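Local coordinates for penicillin-binding protein 2B (Streptococcus pneumoniae, PDB 2WAD) that probably cross-links the peptides of adjacent glycan strands in cell-wall peptidoglycan as a penicillin-binding transpeptidase of the elongation machinery, at residues Asn74-Val79 and Ile217-Asp222; Val79-Arg84 and Phe187-Ile192. All coordinates share one frame; numbering follows the deposited sequence.

Contact 1: residues Asn74-Val79 and Ile217-Asp222; sequences NTLKQV and ISTSWD
Lys77 and Asp222 form the salt bridge of this contact, with NZ of Lys77 2.8 Å from OD1 of Asp222. The ammonium meets OD1 from above the carboxylate plane, 53° out of it, and the two side chains cross at about a right angle. CG of Lys77 sits between the backbone N and the carbonyl carbon (chi1 53°), and the chain beyond is fully extended, so it runs over Ser220 to the aspartate on the same face of the sheet. On its way CE passes 3.7 Å from CB of Ser220, a residue small enough to lie beneath a long aliphatic chain. Glu240 is a second, more distant and weak ionic partner of the lysine.

The backbones pair as antiparallel strands. Thr75 N gives a nearly straight bond to Asp222 O (2.9 Å, 173°), answered by Asp222 N to Thr75 O. At the other end Val79 N and Ser218 O lie 2.7 Å apart, and Ser218 N returns a bond to Val79 O; in between, Lys77 N to Ser220 O is weak.

Packing completes both faces. Beside the salt bridge, CG2 of Thr75 rests 3.7 Å from CB of Asp222, its branched side chain suited to an extended strand. The opposite face carries Leu76, Gln78, Thr219 and Trp221, and the edge of the Trp221 ring turns toward Thr75 O. OE1 of Gln78 also comes within 3.8 Å of CG2 of Ile217. Ile217 also reaches Val202 and Ile205 of helix 199-208.

The charged pair thus adds a side-chain tie to the main-chain bonds that pair an edge strand, 215-225, with the central strand 72-83, largely at the surface of the dimerisation-domain region; Asp222, with the more distant Glu240, would probably favour a protonated Lys77.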
loop_
_atom_site.group_PDB
_atom_site.type_symbol
_atom_site.label_atom_id
_atom_site.label_comp_id
_atom_site.label_asym_id
_atom_site.label_seq_id
_atom_site.Cartn_x
_atom_site.Cartn_y
_atom_site.Cartn_z
ATOM N N ASN A 74 17.406 6.839 9.832
ATOM C CA ASN A 74 17.246 7.122 11.253
ATOM C C ASN A 74 18.259 8.185 11.644
ATOM O O ASN A 74 19.464 7.938 11.627
ATOM C CB ASN A 74 17.483 5.860 12.077
ATOM C CG ASN A 74 16.288 4.933 12.074
ATOM O OD1 ASN A 74 15.157 5.369 11.904
ATOM N ND2 ASN A 74 16.534 3.647 12.290
ATOM N N THR A 75 17.779 9.378 11.977
ATOM C CA THR A 75 18.693 10.485 12.193
ATOM C C THR A 75 18.802 10.782 13.688
ATOM O O THR A 75 17.831 10.659 14.433
ATOM C CB THR A 75 18.365 11.686 11.267
ATOM O OG1 THR A 75 19.083 12.854 11.684
ATOM C CG2 THR A 75 16.870 11.970 11.190
ATOM N N LEU A 76 20.010 11.117 14.130
ATOM C CA LEU A 76 20.312 11.248 15.555
ATOM C C LEU A 76 20.206 12.721 15.964
ATOM O O LEU A 76 20.774 13.587 15.297
ATOM C CB LEU A 76 21.731 10.726 15.826
ATOM C CG LEU A 76 21.972 9.553 16.787
ATOM C CD1 LEU A 76 23.134 8.677 16.331
ATOM C CD2 LEU A 76 22.164 9.975 18.247
ATOM N N LYS A 77 19.473 13.009 17.038
ATOM C CA LYS A 77 19.387 14.368 17.585
ATOM C C LYS A 77 19.794 14.427 19.059
ATOM O O LYS A 77 19.966 13.395 19.713
ATOM C CB LYS A 77 17.981 14.947 17.402
ATOM C CG LYS A 77 16.888 14.045 17.948
ATOM C CD LYS A 77 15.486 14.503 17.571
ATOM C CE LYS A 77 14.438 13.544 18.135
ATOM N NZ LYS A 77 13.069 13.735 17.550
ATOM N N GLN A 78 19.960 15.637 19.583
ATOM C CA GLN A 78 20.173 15.819 21.015
ATOM C C GLN A 78 18.904 16.360 21.663
ATOM O O GLN A 78 18.235 17.205 21.079
ATOM C CB GLN A 78 21.349 16.757 21.271
ATOM C CG GLN A 78 22.649 16.243 20.693
ATOM C CD GLN A 78 23.716 16.122 21.750
ATOM O OE1 GLN A 78 23.672 15.219 22.592
ATOM N NE2 GLN A 78 24.681 17.040 21.726
ATOM N N VAL A 79 18.586 15.878 22.862
ATOM C CA VAL A 79 17.258 16.064 23.444
ATOM C C VAL A 79 17.350 16.208 24.963
ATOM O O VAL A 79 18.251 15.650 25.582
ATOM C CB VAL A 79 16.350 14.858 23.063
ATOM C CG1 VAL A 79 15.351 14.528 24.142
ATOM C CG2 VAL A 79 15.626 15.097 21.732
ATOM N N ILE A 217 20.797 15.504 29.290
ATOM C CA ILE A 217 20.801 15.547 27.828
ATOM C C ILE A 217 21.101 14.139 27.336
ATOM O O ILE A 217 21.931 13.444 27.911
ATOM C CB ILE A 217 21.875 16.529 27.292
ATOM C CG1 ILE A 217 21.558 17.979 27.686
ATOM C CG2 ILE A 217 22.035 16.394 25.786
ATOM C CD1 ILE A 217 20.354 18.568 26.966
ATOM N N SER A 218 20.394 13.701 26.301
ATOM C CA SER A 218 20.764 12.496 25.566
ATOM C C SER A 218 20.291 12.614 24.120
ATOM O O SER A 218 19.791 13.660 23.697
ATOM C CB SER A 218 20.224 11.233 26.246
ATOM O OG SER A 218 18.819 11.129 26.109
ATOM N N THR A 219 20.459 11.538 23.362
ATOM C CA THR A 219 20.189 11.554 21.929
ATOM C C THR A 219 18.982 10.687 21.610
ATOM O O THR A 219 18.842 9.619 22.190
ATOM C CB THR A 219 21.379 10.966 21.152
ATOM O OG1 THR A 219 21.316 9.536 21.223
ATOM C CG2 THR A 219 22.715 11.452 21.725
ATOM N N SER A 220 18.128 11.145 20.697
ATOM C CA SER A 220 16.952 10.400 20.233
ATOM C C SER A 220 16.999 10.140 18.710
ATOM O O SER A 220 18.090 10.080 18.141
ATOM C CB SER A 220 15.692 11.174 20.625
ATOM O OG SER A 220 14.511 10.428 20.382
ATOM N N TRP A 221 15.844 9.966 18.059
ATOM C CA TRP A 221 15.759 9.842 16.589
ATOM C C TRP A 221 14.587 10.571 15.935
ATOM O O TRP A 221 13.483 10.650 16.484
ATOM C CB TRP A 221 15.613 8.392 16.104
ATOM C CG TRP A 221 16.587 7.440 16.644
ATOM C CD1 TRP A 221 17.864 7.232 16.216
ATOM C CD2 TRP A 221 16.361 6.524 17.715
ATOM N NE1 TRP A 221 18.459 6.253 16.976
ATOM C CE2 TRP A 221 17.558 5.803 17.906
ATOM C CE3 TRP A 221 15.266 6.254 18.542
ATOM C CZ2 TRP A 221 17.691 4.826 18.897
ATOM C CZ3 TRP A 221 15.401 5.285 19.529
ATOM C CH2 TRP A 221 16.605 4.580 19.697
ATOM N N ASP A 222 14.833 11.058 14.726
ATOM C CA ASP A 222 13.754 11.302 13.788
ATOM C C ASP A 222 13.871 10.211 12.730
ATOM O O ASP A 222 14.946 9.662 12.487
ATOM C CB ASP A 222 13.858 12.701 13.172
ATOM C CG ASP A 222 13.642 13.806 14.200
ATOM O OD1 ASP A 222 12.539 13.860 14.789
ATOM O OD2 ASP A 222 14.571 14.614 14.421
#

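Contact 2: residues Val79-Arg84 and Phe187-Ile192; sequences VVSFTR and FATGTI
OG1 of Thr83 and OG1 of Thr189 each stand beside their own backbone N (chi1 -77° and -72°), which turns the two hydroxyls toward each other across a non-hydrogen-bonded pair. They share a hydrogen bond of 2.5 Å, short for two hydroxyls, in which either could be the donor. The same first torsion in Ile192 (-59°) brings CG1 and CD1 against CB of Phe82, with CD1 3.7 Å from that atom. Ile192, bulky and aliphatic, suits that buried place.

Around Gly190 the main chain binds in both directions: Phe82 N to Gly190 O is 2.9 Å and almost straight, and Gly190 N returns to Phe82 O. Ile192 N reaches Val80 O at 2.8 Å, and a water bridges Val80 N and Ile192 O. Past the strand, Phe187 N meets Arg84 O from above the carbonyl plane. CG2 of Thr191 lies 3.4 Å from CG1 of Val79, closer than usual van der Waals contact, while its hydroxyl bonds to Glu240.

The hydroxyls of Thr83 and Thr189 are thus joined on one face, while Phe82, on the other, and Ile192 beside it pack against helices 90-100 and 169-182, fastening a short edge strand by polar and apolar means.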
loop_
_atom_site.group_PDB
_atom_site.type_symbol
_atom_site.label_atom_id
_atom_site.label_comp_id
_atom_site.label_asym_id
_atom_site.label_seq_id
_atom_site.Cartn_x
_atom_site.Cartn_y
_atom_site.Cartn_z
ATOM N N VAL A 79 18.586 15.878 22.862
ATOM C CA VAL A 79 17.258 16.064 23.444
ATOM C C VAL A 79 17.350 16.208 24.963
ATOM O O VAL A 79 18.251 15.650 25.582
ATOM C CB VAL A 79 16.350 14.858 23.063
ATOM C CG1 VAL A 79 15.351 14.528 24.142
ATOM C CG2 VAL A 79 15.626 15.097 21.732
ATOM N N VAL A 80 16.441 16.969 25.568
ATOM C CA VAL A 80 16.293 16.933 27.021
ATOM C C VAL A 80 15.448 15.724 27.419
ATOM O O VAL A 80 14.314 15.592 26.952
ATOM C CB VAL A 80 15.669 18.215 27.604
ATOM C CG1 VAL A 80 15.494 18.071 29.117
ATOM C CG2 VAL A 80 16.553 19.412 27.296
ATOM N N SER A 81 16.009 14.858 28.268
ATOM C CA SER A 81 15.324 13.647 28.724
ATOM C C SER A 81 14.984 13.788 30.200
ATOM O O SER A 81 15.749 14.409 30.944
ATOM C CB SER A 81 16.214 12.415 28.565
ATOM O OG SER A 81 16.116 11.881 27.263
ATOM N N PHE A 82 13.853 13.206 30.606
ATOM C CA PHE A 82 13.475 13.147 32.017
ATOM C C PHE A 82 13.236 11.716 32.466
ATOM O O PHE A 82 12.439 10.999 31.875
ATOM C CB PHE A 82 12.221 13.970 32.287
ATOM C CG PHE A 82 11.799 13.976 33.733
ATOM C CD1 PHE A 82 12.652 14.450 34.716
ATOM C CD2 PHE A 82 10.540 13.519 34.107
ATOM C CE1 PHE A 82 12.264 14.475 36.042
ATOM C CE2 PHE A 82 10.145 13.538 35.442
ATOM C CZ PHE A 82 11.010 14.015 36.409
ATOM N N THR A 83 13.939 11.309 33.512
ATOM C CA THR A 83 13.760 9.992 34.101
ATOM C C THR A 83 13.059 10.196 35.434
ATOM O O THR A 83 13.571 10.909 36.285
ATOM C CB THR A 83 15.124 9.341 34.320
ATOM O OG1 THR A 83 15.581 8.876 33.047
ATOM C CG2 THR A 83 15.040 8.164 35.295
ATOM N N ARG A 84 11.871 9.618 35.590
ATOM C CA ARG A 84 11.063 9.913 36.767
ATOM C C ARG A 84 11.254 8.902 37.888
ATOM O O ARG A 84 11.480 7.722 37.636
ATOM C CB ARG A 84 9.587 10.029 36.405
ATOM C CG ARG A 84 8.729 10.554 37.546
ATOM C CD ARG A 84 7.273 10.378 37.164
ATOM N NE ARG A 84 6.309 10.808 38.181
ATOM C CZ ARG A 84 5.088 11.209 37.848
ATOM N NH1 ARG A 84 4.745 11.241 36.568
ATOM N NH2 ARG A 84 4.213 11.571 38.765
ATOM N N PHE A 187 10.115 5.403 36.837
ATOM C CA PHE A 187 11.357 4.783 36.388
ATOM C C PHE A 187 11.536 4.787 34.882
ATOM O O PHE A 187 12.534 4.285 34.375
ATOM C CB PHE A 187 11.493 3.359 36.922
ATOM C CG PHE A 187 11.534 3.283 38.422
ATOM C CD1 PHE A 187 10.549 2.603 39.112
ATOM C CD2 PHE A 187 12.538 3.903 39.129
ATOM C CE1 PHE A 187 10.567 2.511 40.467
ATOM C CE2 PHE A 187 12.564 3.839 40.515
ATOM C CZ PHE A 187 11.571 3.135 41.187
ATOM N N ALA A 188 10.573 5.357 34.170
ATOM C CA ALA A 188 10.683 5.455 32.728
ATOM C C ALA A 188 11.461 6.714 32.338
ATOM O O ALA A 188 11.741 7.569 33.181
ATOM C CB ALA A 188 9.291 5.420 32.088
ATOM N N THR A 189 11.822 6.801 31.063
ATOM C CA THR A 189 12.587 7.914 30.527
ATOM C C THR A 189 11.832 8.426 29.304
ATOM O O THR A 189 11.609 7.689 28.350
ATOM C CB THR A 189 14.025 7.486 30.114
ATOM O OG1 THR A 189 14.826 7.242 31.279
ATOM C CG2 THR A 189 14.711 8.577 29.275
ATOM N N GLY A 190 11.418 9.686 29.332
ATOM C CA GLY A 190 10.731 10.280 28.178
ATOM C C GLY A 190 11.376 11.603 27.798
ATOM O O GLY A 190 12.067 12.221 28.612
ATOM N N THR A 191 11.144 12.029 26.563
ATOM C CA THR A 191 11.675 13.265 26.007
ATOM C C THR A 191 10.833 14.476 26.404
ATOM O O THR A 191 9.597 14.419 26.346
ATOM C CB THR A 191 11.740 13.160 24.466
ATOM O OG1 THR A 191 12.816 12.291 24.106
ATOM C CG2 THR A 191 11.960 14.520 23.812
ATOM N N ILE A 192 11.508 15.555 26.811
ATOM C CA ILE A 192 10.852 16.813 27.197
ATOM C C ILE A 192 10.867 17.794 26.025
ATOM O O ILE A 192 11.860 18.490 25.793
ATOM C CB ILE A 192 11.525 17.479 28.410
ATOM C CG1 ILE A 192 11.511 16.540 29.619
ATOM C CG2 ILE A 192 10.824 18.776 28.761
ATOM C CD1 ILE A 192 10.235 15.707 29.741
HETATM O O HOH W 1 14.325 17.637 24.089
#

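In the fold
From the N terminus, strand 72-83 is laid down first and serves both contacts, its earlier part in contact 1 and its later part in contact 2, with Val79 common to the two. The chain then runs through an excursion, about half helical and without strands, before strand 189-191 returns to close the loop of contact 2. Helix 199-208 follows, and strand 215-225 closes the wider loop of contact 1, within which contact 2 is nested. The result is a three-stranded antiparallel sheet with 72-83 in the middle. Ser81 and Ser218 hydroxyls, probably hydrogen-bonded, and the packing of Val80 on Ile217 join the contacts directly. Both lie in the dimerisation-domain range, away from the catalytic serine.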